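Local coordinates for protein transferrin (Manduca sexta, PDB 6WB6) that binds and transports ferric iron, taking up one Fe(3+) ion per molecule in association with carbonate, at residues Arg290-Ala301 against Leu312-Asp323. Numbering follows the deposited sequence.
Sequences REKVKQLADSGA and LGLSEKIHHVAD
Val321 sets its two methyls against one flank of the helix that carries Lys294 and Ala297. With CG1 anti to the backbone N (chi1 -177°), that methyl lies on Lys294 CG at 3.5 Å, while CG2 of Val321 meets Ala297 CB at 3.6 Å. The lysine runs across the valine with its aliphatic part and bends at its last two torsions. Leu314 CD1 lies on Ala297 CA at 3.8 Å, beside its methyl, and Leu312 brings its own CD1 to Leu296 CB at 3.7 Å. Trp307 and Met20 also pack on Leu296 and Leu312.

Polar groups flank this apolar layer. At one end Asp323 OD1 lies along CB, CG and CD of Arg290, 3.0 Å from CD, and forms a salt bridge to Arg290 NE at 3.2 Å. The guanidinium and carboxylate planes are 44° apart, and Asp323 CB sits over one guanidinium face, toward its rim. Gln76 NE2 also bonds Asp323 OD1, and Arg290 NH2 reaches Phe75 O, tying the arginine to strand 72-79 as well. A leucine in place of Arg290 would probably leave the Asp323 carboxylate without its positive mate and Phe75 O without this donor. At the other end His319 ND1 donates to Ser315 O (3.2 Å) nearly in the ring plane, which, with the ring of Phe308 beside it, is likely to limit its turning; Ala301 CB approaches the imidazole obliquely.

His319 and His320 form a classic beta bulge opposite Arg79, beside edge strand 320-327 of a four-stranded antiparallel sheet. Helix 290-300, part of helix 286-300, packs nearly antiparallel along segment 320-323 of that strand (164°, axes 8.3 Å apart), in the N-terminal, iron-binding lobe of the two-lobed transferrin fold.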
ATOM      1  N   ARG A 290       7.680   5.396  32.969  1.00 24.97           N
ATOM      2  CA  ARG A 290       6.263   5.044  32.879  1.00 27.66           C
ATOM      3  C   ARG A 290       5.388   6.173  33.404  1.00 31.35           C
ATOM      4  O   ARG A 290       4.289   6.435  32.884  1.00 21.11           O
ATOM      5  CB  ARG A 290       5.995   3.772  33.672  1.00 32.62           C
ATOM      6  CG  ARG A 290       6.585   2.495  33.074  1.00 42.90           C
ATOM      7  CD  ARG A 290       6.560   1.350  34.096  1.00 48.08           C
ATOM      8  NE  ARG A 290       6.257   0.057  33.488  1.00 49.77           N
ATOM      9  CZ  ARG A 290       6.467  -1.117  34.074  1.00 53.52           C
ATOM     10  NH1 ARG A 290       7.000  -1.172  35.288  1.00 54.53           N
ATOM     11  NH2 ARG A 290       6.154  -2.244  33.439  1.00 51.13           N
ATOM     12  N   GLU A 291       5.875   6.851  34.439  1.00 24.96           N
ATOM     13  CA  GLU A 291       5.194   8.002  35.009  1.00 25.64           C
ATOM     14  C   GLU A 291       5.200   9.170  34.035  1.00 19.78           C
ATOM     15  O   GLU A 291       4.222   9.924  33.948  1.00 23.48           O
ATOM     16  CB  GLU A 291       5.887   8.339  36.340  1.00 27.38           C
ATOM     17  CG  GLU A 291       5.601   9.692  37.005  1.00 36.73           C
ATOM     18  CD  GLU A 291       6.875  10.256  37.707  1.00 44.48           C
ATOM     19  OE1 GLU A 291       7.995  10.123  37.142  1.00 48.52           O
ATOM     20  OE2 GLU A 291       6.767  10.810  38.817  1.00 46.51           O
ATOM     21  N   LYS A 292       6.297   9.340  33.302  1.00 25.32           N
ATOM     22  CA  LYS A 292       6.369  10.395  32.299  1.00 19.13           C
ATOM     23  C   LYS A 292       5.379  10.161  31.161  1.00 17.06           C
ATOM     24  O   LYS A 292       4.629  11.065  30.779  1.00 23.41           O
ATOM     25  CB  LYS A 292       7.786  10.489  31.747  1.00 16.02           C
ATOM     26  CG  LYS A 292       7.931  11.548  30.691  1.00 15.90           C
ATOM     27  CD  LYS A 292       8.049  12.935  31.277  1.00 20.49           C
ATOM     28  CE  LYS A 292       8.180  13.931  30.160  1.00 18.79           C
ATOM     29  NZ  LYS A 292       8.180  15.312  30.629  1.00 17.64           N
ATOM     30  N   VAL A 293       5.400   8.975  30.565  1.00 21.75           N
ATOM     31  CA  VAL A 293       4.470   8.681  29.475  1.00 18.59           C
ATOM     32  C   VAL A 293       3.024   8.814  29.951  1.00 22.53           C
ATOM     33  O   VAL A 293       2.186   9.430  29.282  1.00 19.31           O
ATOM     34  CB  VAL A 293       4.759   7.285  28.898  1.00 21.58           C
ATOM     35  CG1 VAL A 293       3.754   6.949  27.802  1.00 28.64           C
ATOM     36  CG2 VAL A 293       6.163   7.265  28.339  1.00 22.77           C
ATOM     37  N   LYS A 294       2.709   8.239  31.114  1.00 21.78           N
ATOM     38  CA  LYS A 294       1.359   8.378  31.658  1.00 17.26           C
ATOM     39  C   LYS A 294       0.947   9.836  31.761  1.00 24.28           C
ATOM     40  O   LYS A 294      -0.209  10.184  31.502  1.00 25.02           O
ATOM     41  CB  LYS A 294       1.264   7.689  33.029  1.00 27.57           C
ATOM     42  CG  LYS A 294       1.251   6.166  32.981  1.00 34.79           C
ATOM     43  CD  LYS A 294       1.221   5.507  34.373  1.00 43.54           C
ATOM     44  CE  LYS A 294       0.103   6.067  35.298  1.00 48.14           C
ATOM     45  NZ  LYS A 294      -1.289   5.958  34.761  1.00 49.10           N
ATOM     46  N   GLN A 295       1.887  10.714  32.134  1.00 25.16           N
ATOM     47  CA  GLN A 295       1.541  12.123  32.318  1.00 24.37           C
ATOM     48  C   GLN A 295       1.309  12.822  30.988  1.00 22.42           C
ATOM     49  O   GLN A 295       0.379  13.623  30.857  1.00 17.52           O
ATOM     50  CB  GLN A 295       2.638  12.833  33.119  1.00 21.52           C
ATOM     51  CG  GLN A 295       2.460  12.637  34.595  1.00 19.62           C
ATOM     52  CD  GLN A 295       3.688  12.988  35.388  1.00 31.09           C
ATOM     53  OE1 GLN A 295       4.581  13.691  34.898  1.00 32.79           O
ATOM     54  NE2 GLN A 295       3.750  12.495  36.624  1.00 23.00           N
ATOM     55  N   LEU A 296       2.153  12.537  29.992  1.00 25.73           N
ATOM     56  CA  LEU A 296       1.934  13.063  28.653  1.00 22.71           C
ATOM     57  C   LEU A 296       0.608  12.575  28.085  1.00 24.35           C
ATOM     58  O   LEU A 296      -0.107  13.337  27.416  1.00 24.66           O
ATOM     59  CB  LEU A 296       3.091  12.645  27.725  1.00 24.20           C
ATOM     60  CG  LEU A 296       4.459  13.260  28.038  1.00 24.01           C
ATOM     61  CD1 LEU A 296       5.608  12.535  27.290  1.00 25.67           C
ATOM     62  CD2 LEU A 296       4.411  14.731  27.666  1.00 20.12           C
ATOM     63  N   ALA A 297       0.279  11.298  28.319  1.00 23.86           N
ATOM     64  CA  ALA A 297      -0.995  10.754  27.843  1.00 27.89           C
ATOM     65  C   ALA A 297      -2.160  11.513  28.449  1.00 27.18           C
ATOM     66  O   ALA A 297      -3.090  11.922  27.744  1.00 30.06           O
ATOM     67  CB  ALA A 297      -1.105   9.267  28.186  1.00 26.01           C
ATOM     68  N   ASP A 298      -2.112  11.737  29.755  1.00 31.55           N
ATOM     69  CA  ASP A 298      -3.260  12.322  30.426  1.00 28.37           C
ATOM     70  C   ASP A 298      -3.389  13.814  30.153  1.00 21.48           C
ATOM     71  O   ASP A 298      -4.470  14.366  30.358  1.00 47.46           O
ATOM     72  CB  ASP A 298      -3.181  12.033  31.925  1.00 36.08           C
ATOM     73  CG  ASP A 298      -3.329  10.537  32.242  1.00 31.65           C
ATOM     74  OD1 ASP A 298      -3.892   9.811  31.403  1.00 40.22           O
ATOM     75  OD2 ASP A 298      -2.890  10.090  33.327  1.00 42.25           O
ATOM     76  N   SER A 299      -2.343  14.475  29.665  1.00 30.47           N
ATOM     77  CA  SER A 299      -2.439  15.897  29.357  1.00 36.85           C
ATOM     78  C   SER A 299      -2.705  16.168  27.880  1.00 40.09           C
ATOM     79  O   SER A 299      -3.286  17.205  27.549  1.00 42.52           O
ATOM     80  CB  SER A 299      -1.164  16.620  29.778  1.00 32.32           C
ATOM     81  OG  SER A 299      -0.175  16.447  28.795  1.00 45.55           O
ATOM     82  N   GLY A 300      -2.286  15.270  26.992  1.00 40.36           N
ATOM     83  CA  GLY A 300      -2.686  15.339  25.597  1.00 39.70           C
ATOM     84  C   GLY A 300      -4.077  14.821  25.321  1.00 39.22           C
ATOM     85  O   GLY A 300      -4.572  14.978  24.197  1.00 42.13           O
ATOM     86  N   ALA A 301      -4.712  14.200  26.325  1.00 40.88           N
ATOM     87  CA  ALA A 301      -6.099  13.756  26.201  1.00 40.23           C
ATOM     88  C   ALA A 301      -7.026  14.865  25.730  1.00 33.49           C
ATOM     89  O   ALA A 301      -8.023  14.598  25.047  1.00 32.11           O
ATOM     90  CB  ALA A 301      -6.607  13.237  27.548  1.00 40.76           C
ATOM     91  N   LEU A 312       3.792   9.541  20.334  1.00 22.24           N
ATOM     92  CA  LEU A 312       3.622   8.594  21.430  1.00 17.04           C
ATOM     93  C   LEU A 312       2.864   7.342  21.023  1.00 18.91           C
ATOM     94  O   LEU A 312       2.929   6.346  21.747  1.00 26.75           O
ATOM     95  CB  LEU A 312       2.915   9.245  22.617  1.00 20.99           C
ATOM     96  CG  LEU A 312       3.783  10.047  23.594  1.00 26.87           C
ATOM     97  CD1 LEU A 312       3.005  10.255  24.898  1.00 20.41           C
ATOM     98  CD2 LEU A 312       5.098   9.389  23.908  1.00 29.07           C
ATOM     99  N   GLY A 313       2.211   7.339  19.864  1.00 29.02           N
ATOM    100  CA  GLY A 313       1.456   6.170  19.463  1.00 21.20           C
ATOM    101  C   GLY A 313       0.234   5.935  20.319  1.00 28.88           C
ATOM    102  O   GLY A 313      -0.114   4.783  20.573  1.00 25.43           O
ATOM    103  N   LEU A 314      -0.388   7.009  20.829  1.00 28.69           N
ATOM    104  CA  LEU A 314      -1.686   6.927  21.476  1.00 24.65           C
ATOM    105  C   LEU A 314      -2.761   7.202  20.432  1.00 27.64           C
ATOM    106  O   LEU A 314      -2.463   7.477  19.272  1.00 28.15           O
ATOM    107  CB  LEU A 314      -1.812   7.938  22.608  1.00 31.17           C
ATOM    108  CG  LEU A 314      -0.701   7.929  23.639  1.00 28.35           C
ATOM    109  CD1 LEU A 314      -0.650   9.273  24.311  1.00 25.88           C
ATOM    110  CD2 LEU A 314      -0.927   6.817  24.629  1.00 29.26           C
ATOM    111  N   SER A 315      -4.023   7.180  20.856  1.00 23.57           N
ATOM    112  CA  SER A 315      -5.133   7.539  19.987  1.00 22.57           C
ATOM    113  C   SER A 315      -6.228   8.143  20.856  1.00 27.22           C
ATOM    114  O   SER A 315      -6.157   8.099  22.084  1.00 27.28           O
ATOM    115  CB  SER A 315      -5.654   6.326  19.208  1.00 34.65           C
ATOM    116  OG  SER A 315      -6.415   5.464  20.042  1.00 31.36           O
ATOM    117  N   GLU A 316      -7.255   8.701  20.209  1.00 33.59           N
ATOM    118  CA  GLU A 316      -8.385   9.232  20.970  1.00 39.31           C
ATOM    119  C   GLU A 316      -9.040   8.136  21.799  1.00 34.20           C
ATOM    120  O   GLU A 316      -9.311   8.324  22.991  1.00 38.87           O
ATOM    121  CB  GLU A 316      -9.402   9.880  20.029  1.00 36.04           C
ATOM    122  N   LYS A 317      -9.244   6.965  21.201  1.00 30.24           N
ATOM    123  CA  LYS A 317      -9.922   5.861  21.866  1.00 28.77           C
ATOM    124  C   LYS A 317      -9.009   5.088  22.804  1.00 30.51           C
ATOM    125  O   LYS A 317      -9.506   4.473  23.759  1.00 29.50           O
ATOM    126  CB  LYS A 317     -10.512   4.918  20.803  1.00 29.98           C
ATOM    127  CG  LYS A 317     -11.777   5.464  20.131  1.00 38.75           C
ATOM    128  CD  LYS A 317     -11.970   4.943  18.710  1.00 36.05           C
ATOM    129  CE  LYS A 317     -12.853   3.700  18.658  1.00 50.24           C
ATOM    130  NZ  LYS A 317     -14.249   3.995  18.184  1.00 49.76           N
ATOM    131  N   ILE A 318      -7.695   5.126  22.571  1.00 29.08           N
ATOM    132  CA  ILE A 318      -6.739   4.235  23.233  1.00 23.44           C
ATOM    133  C   ILE A 318      -5.612   5.104  23.789  1.00 26.96           C
ATOM    134  O   ILE A 318      -4.616   5.374  23.107  1.00 26.29           O
ATOM    135  CB  ILE A 318      -6.192   3.168  22.281  1.00 23.40           C
ATOM    136  CG1 ILE A 318      -7.341   2.341  21.695  1.00 29.40           C
ATOM    137  CG2 ILE A 318      -5.226   2.262  22.994  1.00 26.86           C
ATOM    138  CD1 ILE A 318      -6.860   1.262  20.737  1.00 25.77           C
ATOM    139  N   HIS A 319      -5.752   5.532  25.050  1.00 21.19           N
ATOM    140  CA  HIS A 319      -4.663   6.256  25.694  1.00 23.93           C
ATOM    141  C   HIS A 319      -4.623   6.065  27.202  1.00 20.17           C
ATOM    142  O   HIS A 319      -4.045   6.909  27.891  1.00 23.63           O
ATOM    143  CB  HIS A 319      -4.722   7.756  25.405  1.00 26.17           C
ATOM    144  CG  HIS A 319      -5.970   8.420  25.891  1.00 30.60           C
ATOM    145  ND1 HIS A 319      -7.042   8.687  25.067  1.00 33.57           N
ATOM    146  CD2 HIS A 319      -6.309   8.887  27.114  1.00 25.94           C
ATOM    147  CE1 HIS A 319      -7.989   9.290  25.765  1.00 35.74           C
ATOM    148  NE2 HIS A 319      -7.569   9.423  27.010  1.00 37.12           N
ATOM    149  N   HIS A 320      -5.192   4.985  27.726  1.00 20.79           N
ATOM    150  CA  HIS A 320      -4.974   4.622  29.119  1.00 23.09           C
ATOM    151  C   HIS A 320      -3.669   3.843  29.199  1.00 25.58           C
ATOM    152  O   HIS A 320      -3.580   2.697  28.747  1.00 28.20           O
ATOM    153  CB  HIS A 320      -6.128   3.799  29.681  1.00 26.83           C
ATOM    154  CG  HIS A 320      -5.949   3.454  31.129  1.00 28.56           C
ATOM    155  ND1 HIS A 320      -6.397   4.268  32.146  1.00 30.17           N
ATOM    156  CD2 HIS A 320      -5.336   2.406  31.728  1.00 28.64           C
ATOM    157  CE1 HIS A 320      -6.074   3.732  33.311  1.00 32.43           C
ATOM    158  NE2 HIS A 320      -5.444   2.594  33.086  1.00 29.90           N
ATOM    159  N   VAL A 321      -2.648   4.468  29.742  1.00 22.98           N
ATOM    160  CA  VAL A 321      -1.352   3.820  29.866  1.00 27.78           C
ATOM    161  C   VAL A 321      -1.408   2.910  31.083  1.00 24.50           C
ATOM    162  O   VAL A 321      -1.731   3.355  32.185  1.00 31.18           O
ATOM    163  CB  VAL A 321      -0.242   4.869  29.981  1.00 31.77           C
ATOM    164  CG1 VAL A 321       1.144   4.228  30.043  1.00 40.61           C
ATOM    165  CG2 VAL A 321      -0.346   5.810  28.801  1.00 30.06           C
ATOM    166  N   ALA A 322      -1.155   1.622  30.872  1.00 22.36           N
ATOM    167  CA  ALA A 322      -1.123   0.633  31.939  1.00 34.77           C
ATOM    168  C   ALA A 322       0.261   0.010  32.018  1.00 38.99           C
ATOM    169  O   ALA A 322       0.798  -0.444  30.996  1.00 39.59           O
ATOM    170  CB  ALA A 322      -2.158  -0.454  31.692  1.00 28.19           C
ATOM    171  N   ASP A 323       0.840  -0.021  33.220  1.00 36.88           N
ATOM    172  CA  ASP A 323       2.110  -0.721  33.407  1.00 50.88           C
ATOM    173  C   ASP A 323       1.805  -2.206  33.505  1.00 47.44           C
ATOM    174  O   ASP A 323       0.871  -2.608  34.206  1.00 36.29           O
ATOM    175  CB  ASP A 323       2.874  -0.274  34.662  1.00 38.79           C
ATOM    176  CG  ASP A 323       3.114   1.227  34.728  1.00 45.38           C
ATOM    177  OD1 ASP A 323       3.600   1.826  33.736  1.00 41.94           O
ATOM    178  OD2 ASP A 323       2.826   1.802  35.804  1.00 37.95           O
TER